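Local coordinates for protein D-alanine--D-alanine ligase (Coxiella burnetii, PDB 3TQT) that catalyses the ATP-dependent joining of two D-alanines into D-alanyl-D-alanine, a building block for bacterial cell-wall peptidoglycan, at residues 231-236 and 331-336; 235-240 and 295-300; 246-251 and 267-272. All coordinates share one frame; numbering follows the deposited sequence.

All three contacts lie in the ATP-grasp region and nest without crossing. Reading from the N terminus, strand 228-236 comes first and serves contacts 1 and 2, which share L235 and G236. The chain then turns into strand 241-249. Contact 3 closes first, pairing 246-251 with 267-272 after an unmodelled loop. Helix 277-293 follows, and contact 2 closes at 295-300, where strand 298-306 joins the other flank of strand 228-236. Contact 1 closes last, when helix 328-335 packs on the five-stranded antiparallel sheet. Contacts 2 and 3 therefore mark two strand pairings of that sheet, and contact 1 sets a helix across it.

Contact 1 of 3, residues 231-236 and 331-336; sequences ECAVLG and KMWEAS
The side chains of M332 and W333 reach from helix 328-335 onto E231, A233 and L235 of strand 228-236. The segment axes cross at -79° and come within 8.3 Å.

The thioether contacts come first. M332 SD lies 3.3 Å from the backbone oxygen E231 O. The chain bends at its last torsion (chi3 -75°), which turns the methyl in against the strand, between E231 CB and A233 N. There M332 CE is 3.8 Å from E231 CB and 4.0 Å from A233 CB. The E231 and M332 side chains cross at about a right angle.

The indole makes the second group. Its pyrrole part meets A233, with W333 NE1 3.5 Å from A233 CB. Its benzene part meets the next residue on the same side of the strand, with W333 CZ2 3.5 Å from L235 CB. W333 CZ2 also lies 3.4 Å from A233 O. The approach of L235 CB and A233 O to the ring is oblique. Y329 packs edge-to-face on W333, and L343 of helix 340-370 touches it as well.

Hydrogen bonds do not cross between the two segments. S336 OG donates to M332 O of its own segment at 2.8 Å, and it also bonds to L244 N. A233 N is bonded to S243 OG.

E231 belongs to the predicted ATP site, and its side chain lies beside D303, a predicted magnesium ligand. The helix thus grips the strand through sulfur, methyl and indole groups. Buried apolar contacts back the strand, while its polar backbone is bonded mainly to neighbouring strands.

Contact 2 of 3, residues 235-240 and 295-300; sequences LGNGAP and HCSGMA
The carboxamide of N237 turns its oxygen to the backbone N-H of G298. N237 OD1 accepts from G298 N at 3.1 Å, and the donor lies nearly along the C=O axis, at 160°. S297 CB approaches the same oxygen at 3.7 Å. The amide nitrogen, N237 ND2, bonds to L350 O of helix 340-370, so both ends of the flat group are held. The torsion of N237 places CG anti to the carbonyl carbon (chi1 -80°), which points the amide across to segment 295-300, at the start of the neighbouring strand.

The peptide of G298 is the other flat group. G236 N donates to G298 O at 2.8 Å in a nearly straight bond, but from above the carbonyl plane. L235 CA makes a C-H...O contact with that oxygen at 3.3 Å, and L235 CD1 lies 3.4 Å from it. The return bond from G298 N to G236 O is weak and bent. G298 N is therefore shared between two acceptors.

G298 has positive phi, and M299 N bonds to S297 O at 2.8 Å, a classic gamma turn around G298. G236 also has backbone angles that call for glycine.

L235 and M299 form an antiparallel non-hydrogen-bonded pair. Both side chains face L347 of helix 340-370 and Y329 of helix 328-335. On the other side of the sheet, A300 and P240 rest on F291 of helix 277-293.

Contact 3 of 3, residues 246-251 and 267-272; sequences GEIIPH and ATTTTS
H251 and T268 meet at the outer end of the pairing. H251 NE2 and T268 OG1 are hydrogen-bonded at 2.8 Å, with the hydroxyl at the ring edge and in its plane. One ring face lies over A267, whose CA sits 3.6 Å above the ring plane. The first torsion sets H251 CG anti to the carbonyl carbon (chi1 -70°), folding the imidazole back across the partner segment.

Behind it runs a four-bond ladder. I249 N donates to T268 O at 2.7 Å, and T268 N to I249 O at 2.9 Å. E247 N donates to T270 O at 2.8 Å, and T270 N to E247 O at 2.9 Å. Between these pairs, I248 CG1 packs on T269 CG2 at 3.6 Å, and A267 CB also touches I248.

Further out, E247 OE1 forms a salt bridge with R228, a residue of the predicted ATP site. T270 OG1 accepts from S272 N in an ST turn.

This is an antiparallel edge pairing, with strand 268-270 outermost in the five-stranded sheet. Residues 252-266 are not modelled. This connection probably corresponds to the mobile omega loop that closes over the active site in related D-Ala-D-Ala ligases of the ATP-grasp fold.

Contact 1 of 3, residues 231-236 and 331-336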
loop_
_atom_site.group_PDB
_atom_site.type_symbol
_atom_site.label_atom_id
_atom_site.label_comp_id
_atom_site.label_asym_id
_atom_site.label_seq_id
_atom_site.Cartn_x
_atom_site.Cartn_y
_atom_site.Cartn_z
ATOM N N GLU A 231 -6.333 20.541 13.387
ATOM C CA GLU A 231 -5.362 19.827 12.581
ATOM C C GLU A 231 -3.980 20.010 13.173
ATOM O O GLU A 231 -3.724 20.971 13.892
ATOM C CB GLU A 231 -5.392 20.331 11.145
ATOM C CG GLU A 231 -6.768 20.272 10.520
ATOM C CD GLU A 231 -6.744 20.697 9.074
ATOM O OE1 GLU A 231 -5.752 21.339 8.672
ATOM O OE2 GLU A 231 -7.698 20.370 8.344
ATOM N N CYS A 232 -3.099 19.065 12.878
ATOM C CA CYS A 232 -1.742 19.121 13.384
ATOM C C CYS A 232 -0.813 18.534 12.335
ATOM O O CYS A 232 -1.054 17.444 11.815
ATOM C CB CYS A 232 -1.640 18.349 14.701
ATOM S SG CYS A 232 -0.020 18.417 15.481
ATOM N N ALA A 233 0.234 19.278 12.010
ATOM C CA ALA A 233 1.187 18.850 11.004
ATOM C C ALA A 233 2.291 18.081 11.700
ATOM O O ALA A 233 2.870 18.561 12.669
ATOM C CB ALA A 233 1.759 20.044 10.274
ATOM N N VAL A 234 2.561 16.878 11.209
ATOM C CA VAL A 234 3.634 16.046 11.744
ATOM C C VAL A 234 4.759 15.931 10.719
ATOM O O VAL A 234 4.522 15.822 9.510
ATOM C CB VAL A 234 3.115 14.648 12.122
ATOM C CG1 VAL A 234 4.252 13.767 12.652
ATOM C CG2 VAL A 234 2.008 14.763 13.161
ATOM N N LEU A 235 5.988 15.984 11.210
ATOM C CA LEU A 235 7.160 15.909 10.345
ATOM C C LEU A 235 8.198 14.998 10.959
ATOM O O LEU A 235 8.547 15.137 12.133
ATOM C CB LEU A 235 7.756 17.293 10.177
ATOM C CG LEU A 235 9.081 17.402 9.437
ATOM C CD1 LEU A 235 8.891 17.082 7.966
ATOM C CD2 LEU A 235 9.604 18.821 9.625
ATOM N N GLY A 236 8.698 14.065 10.159
ATOM C CA GLY A 236 9.786 13.222 10.612
ATOM C C GLY A 236 9.663 11.814 10.081
ATOM O O GLY A 236 8.712 11.484 9.379
ATOM N N LYS A 331 1.336 26.044 6.467
ATOM C CA LYS A 331 1.007 27.178 7.332
ATOM C C LYS A 331 1.200 26.850 8.813
ATOM O O LYS A 331 1.711 27.662 9.570
ATOM C CB LYS A 331 -0.422 27.665 7.098
ATOM C CG LYS A 331 -0.587 28.564 5.900
ATOM C CD LYS A 331 -2.040 29.024 5.779
ATOM C CE LYS A 331 -2.546 29.626 7.086
ATOM N NZ LYS A 331 -3.970 30.069 7.005
ATOM N N MET A 332 0.778 25.665 9.234
ATOM C CA MET A 332 0.981 25.262 10.620
ATOM C C MET A 332 2.466 25.211 10.980
ATOM O O MET A 332 2.874 25.696 12.044
ATOM C CB MET A 332 0.311 23.920 10.902
ATOM C CG MET A 332 -1.193 24.049 11.070
ATOM S SD MET A 332 -1.953 22.516 11.601
ATOM C CE MET A 332 -1.912 21.553 10.091
ATOM N N TRP A 333 3.281 24.625 10.104
ATOM C CA TRP A 333 4.722 24.628 10.364
ATOM C C TRP A 333 5.288 26.041 10.434
ATOM O O TRP A 333 6.066 26.351 11.335
ATOM C CB TRP A 333 5.509 23.754 9.377
ATOM C CG TRP A 333 5.508 22.323 9.808
ATOM C CD1 TRP A 333 5.061 21.246 9.097
ATOM C CD2 TRP A 333 5.922 21.818 11.083
ATOM N NE1 TRP A 333 5.192 20.104 9.842
ATOM C CE2 TRP A 333 5.716 20.425 11.064
ATOM C CE3 TRP A 333 6.453 22.409 12.236
ATOM C CZ2 TRP A 333 6.025 19.612 12.154
ATOM C CZ3 TRP A 333 6.761 21.601 13.315
ATOM C CH2 TRP A 333 6.550 20.216 13.265
ATOM N N GLU A 334 4.902 26.897 9.495
ATOM C CA GLU A 334 5.388 28.279 9.520
ATOM C C GLU A 334 5.039 28.916 10.852
ATOM O O GLU A 334 5.838 29.643 11.439
ATOM C CB GLU A 334 4.786 29.104 8.383
ATOM C CG GLU A 334 5.094 28.596 6.998
ATOM C CD GLU A 334 4.695 29.587 5.924
ATOM O OE1 GLU A 334 4.488 30.775 6.259
ATOM O OE2 GLU A 334 4.589 29.177 4.748
ATOM N N ALA A 335 3.830 28.638 11.324
ATOM C CA ALA A 335 3.339 29.220 12.564
ATOM C C ALA A 335 4.068 28.641 13.768
ATOM O O ALA A 335 3.983 29.181 14.871
ATOM C CB ALA A 335 1.834 29.004 12.700
ATOM N N SER A 336 4.789 27.545 13.539
ATOM C CA SER A 336 5.515 26.853 14.593
ATOM C C SER A 336 7.003 27.185 14.568
ATOM O O SER A 336 7.786 26.615 15.323
ATOM C CB SER A 336 5.326 25.338 14.455
ATOM O OG SER A 336 3.956 25.010 14.585
#

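Contact 2 of 3, residues 235-240 and 295-300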
loop_
_atom_site.group_PDB
_atom_site.type_symbol
_atom_site.label_atom_id
_atom_site.label_comp_id
_atom_site.label_asym_id
_atom_site.label_seq_id
_atom_site.Cartn_x
_atom_site.Cartn_y
_atom_site.Cartn_z
ATOM N N LEU A 235 5.988 15.984 11.210
ATOM C CA LEU A 235 7.160 15.909 10.345
ATOM C C LEU A 235 8.198 14.998 10.959
ATOM O O LEU A 235 8.547 15.137 12.133
ATOM C CB LEU A 235 7.756 17.293 10.177
ATOM C CG LEU A 235 9.081 17.402 9.437
ATOM C CD1 LEU A 235 8.891 17.082 7.966
ATOM C CD2 LEU A 235 9.604 18.821 9.625
ATOM N N GLY A 236 8.698 14.065 10.159
ATOM C CA GLY A 236 9.786 13.222 10.612
ATOM C C GLY A 236 9.663 11.814 10.081
ATOM O O GLY A 236 8.712 11.484 9.379
ATOM N N ASN A 237 10.640 10.987 10.436
ATOM C CA ASN A 237 10.603 9.574 10.135
ATOM C C ASN A 237 10.391 8.864 11.452
ATOM O O ASN A 237 9.262 8.721 11.898
ATOM C CB ASN A 237 11.914 9.123 9.478
ATOM C CG ASN A 237 11.968 9.470 8.001
ATOM O OD1 ASN A 237 10.934 9.733 7.389
ATOM N ND2 ASN A 237 13.173 9.462 7.418
ATOM N N GLY A 238 11.489 8.465 12.086
ATOM C CA GLY A 238 11.426 7.753 13.346
ATOM C C GLY A 238 11.101 8.632 14.540
ATOM O O GLY A 238 10.438 8.178 15.476
ATOM N N ALA A 239 11.567 9.882 14.512
ATOM C CA ALA A 239 11.342 10.809 15.623
ATOM C C ALA A 239 10.483 11.999 15.202
ATOM O O ALA A 239 10.980 13.113 15.066
ATOM C CB ALA A 239 12.663 11.291 16.194
ATOM N N PRO A 240 9.182 11.759 15.016
ATOM C CA PRO A 240 8.248 12.756 14.477
ATOM C C PRO A 240 8.061 13.940 15.412
ATOM O O PRO A 240 8.042 13.766 16.631
ATOM C CB PRO A 240 6.924 11.979 14.365
ATOM C CG PRO A 240 7.291 10.525 14.529
ATOM C CD PRO A 240 8.498 10.518 15.409
ATOM N N HIS A 295 2.851 3.854 10.768
ATOM C CA HIS A 295 4.181 3.708 10.164
ATOM C C HIS A 295 4.408 4.684 9.034
ATOM O O HIS A 295 4.954 4.338 7.980
ATOM C CB HIS A 295 4.386 2.268 9.710
ATOM C CG HIS A 295 4.100 1.283 10.791
ATOM N ND1 HIS A 295 3.171 0.275 10.663
ATOM C CD2 HIS A 295 4.592 1.183 12.049
ATOM C CE1 HIS A 295 3.119 -0.417 11.784
ATOM N NE2 HIS A 295 3.964 0.123 12.646
ATOM N N CYS A 296 3.982 5.919 9.279
ATOM C CA CYS A 296 4.151 6.988 8.318
ATOM C C CYS A 296 5.614 7.433 8.258
ATOM O O CYS A 296 6.425 7.125 9.145
ATOM C CB CYS A 296 3.259 8.172 8.683
ATOM S SG CYS A 296 2.901 9.196 7.281
ATOM N N SER A 297 5.940 8.138 7.186
ATOM C CA SER A 297 7.272 8.672 6.987
ATOM C C SER A 297 7.132 10.047 6.415
ATOM O O SER A 297 6.174 10.325 5.682
ATOM C CB SER A 297 8.051 7.811 5.987
ATOM O OG SER A 297 8.450 6.605 6.580
ATOM N N GLY A 298 8.088 10.904 6.755
ATOM C CA GLY A 298 8.185 12.236 6.184
ATOM C C GLY A 298 7.182 13.205 6.777
ATOM O O GLY A 298 7.525 14.044 7.608
ATOM N N MET A 299 5.928 13.077 6.360
ATOM C CA MET A 299 4.906 14.035 6.779
ATOM C C MET A 299 3.503 13.453 6.821
ATOM O O MET A 299 3.168 12.528 6.078
ATOM C CB MET A 299 4.902 15.219 5.818
ATOM C CG MET A 299 4.751 14.791 4.360
ATOM S SD MET A 299 4.399 16.167 3.251
ATOM C CE MET A 299 3.166 17.012 4.208
ATOM N N ALA A 300 2.678 14.026 7.688
ATOM C CA ALA A 300 1.254 13.756 7.670
ATOM C C ALA A 300 0.551 14.944 8.291
ATOM O O ALA A 300 1.063 15.562 9.220
ATOM C CB ALA A 300 0.935 12.509 8.465
#

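Contact 3 of 3, residues 246-251 and 267-272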
loop_
_atom_site.group_PDB
_atom_site.type_symbol
_atom_site.label_atom_id
_atom_site.label_comp_id
_atom_site.label_asym_id
_atom_site.label_seq_id
_atom_site.Cartn_x
_atom_site.Cartn_y
_atom_site.Cartn_z
ATOM N N GLY A 246 -3.788 23.666 14.317
ATOM C CA GLY A 246 -4.527 24.679 13.589
ATOM C C GLY A 246 -5.986 24.284 13.604
ATOM O O GLY A 246 -6.337 23.198 14.077
ATOM N N GLU A 247 -6.840 25.158 13.089
ATOM C CA GLU A 247 -8.259 24.865 13.034
ATOM C C GLU A 247 -8.822 25.162 11.663
ATOM O O GLU A 247 -8.387 26.086 10.976
ATOM C CB GLU A 247 -9.030 25.638 14.100
ATOM C CG GLU A 247 -10.552 25.501 13.971
ATOM C CD GLU A 247 -11.303 26.148 15.120
ATOM O OE1 GLU A 247 -10.769 27.098 15.724
ATOM O OE2 GLU A 247 -12.426 25.697 15.424
ATOM N N ILE A 248 -9.798 24.363 11.264
ATOM C CA ILE A 248 -10.501 24.628 10.034
ATOM C C ILE A 248 -11.969 24.703 10.386
ATOM O O ILE A 248 -12.449 23.953 11.238
ATOM C CB ILE A 248 -10.259 23.529 8.982
ATOM C CG1 ILE A 248 -10.799 23.966 7.616
ATOM C CG2 ILE A 248 -10.888 22.214 9.415
ATOM C CD1 ILE A 248 -10.600 22.938 6.510
ATOM N N ILE A 249 -12.667 25.633 9.758
ATOM C CA ILE A 249 -14.100 25.771 9.972
ATOM C C ILE A 249 -14.807 25.664 8.635
ATOM O O ILE A 249 -14.772 26.590 7.823
ATOM C CB ILE A 249 -14.473 27.099 10.635
ATOM C CG1 ILE A 249 -13.626 27.343 11.886
ATOM C CG2 ILE A 249 -15.976 27.126 10.965
ATOM C CD1 ILE A 249 -12.305 28.036 11.596
ATOM N N PRO A 250 -15.431 24.511 8.395
ATOM C CA PRO A 250 -16.242 24.316 7.194
ATOM C C PRO A 250 -17.278 25.421 7.073
ATOM O O PRO A 250 -17.839 25.854 8.083
ATOM C CB PRO A 250 -16.922 22.961 7.441
ATOM C CG PRO A 250 -16.615 22.597 8.886
ATOM C CD PRO A 250 -15.340 23.290 9.210
ATOM N N HIS A 251 -17.504 25.890 5.849
ATOM C CA HIS A 251 -18.514 26.905 5.597
ATOM C C HIS A 251 -19.884 26.260 5.423
ATOM O O HIS A 251 -20.006 25.234 4.755
ATOM C CB HIS A 251 -18.155 27.716 4.355
ATOM C CG HIS A 251 -16.978 28.618 4.545
ATOM N ND1 HIS A 251 -16.372 29.280 3.500
ATOM C CD2 HIS A 251 -16.295 28.969 5.660
ATOM C CE1 HIS A 251 -15.366 30.000 3.961
ATOM N NE2 HIS A 251 -15.299 29.829 5.271
ATOM N N ALA A 267 -13.998 26.683 3.261
ATOM C CA ALA A 267 -13.657 26.653 4.681
ATOM C C ALA A 267 -12.740 27.808 5.103
ATOM O O ALA A 267 -11.939 28.307 4.306
ATOM C CB ALA A 267 -13.030 25.320 5.045
ATOM N N THR A 268 -12.874 28.230 6.359
ATOM C CA THR A 268 -11.966 29.198 6.959
ATOM C C THR A 268 -10.917 28.437 7.762
ATOM O O THR A 268 -11.235 27.474 8.460
ATOM C CB THR A 268 -12.709 30.163 7.884
ATOM O OG1 THR A 268 -13.578 30.994 7.105
ATOM C CG2 THR A 268 -11.728 31.040 8.646
ATOM N N THR A 269 -9.660 28.844 7.647
ATOM C CA THR A 269 -8.591 28.156 8.374
ATOM C C THR A 269 -7.783 29.143 9.193
ATOM O O THR A 269 -7.711 30.325 8.862
ATOM C CB THR A 269 -7.622 27.427 7.429
ATOM O OG1 THR A 269 -7.031 28.374 6.530
ATOM C CG2 THR A 269 -8.339 26.344 6.642
ATOM N N THR A 270 -7.155 28.658 10.255
ATOM C CA THR A 270 -6.322 29.524 11.071
ATOM C C THR A 270 -5.331 28.679 11.837
ATOM O O THR A 270 -5.619 27.542 12.200
ATOM C CB THR A 270 -7.149 30.352 12.070
ATOM O OG1 THR A 270 -6.275 31.199 12.820
ATOM C CG2 THR A 270 -7.907 29.442 13.037
ATOM N N THR A 271 -4.158 29.242 12.072
ATOM C CA THR A 271 -3.134 28.539 12.819
ATOM C C THR A 271 -3.209 28.975 14.281
ATOM O O THR A 271 -2.478 28.474 15.132
ATOM C CB THR A 271 -1.754 28.828 12.228
ATOM O OG1 THR A 271 -1.573 30.245 12.122
ATOM C CG2 THR A 271 -1.651 28.204 10.838
ATOM N N SER A 272 -4.105 29.922 14.557
ATOM C CA SER A 272 -4.343 30.382 15.922
ATOM C C SER A 272 -5.663 29.846 16.436
ATOM O O SER A 272 -6.726 30.292 16.028
ATOM C CB SER A 272 -4.342 31.911 16.004
ATOM O OG SER A 272 -3.017 32.422 16.020
#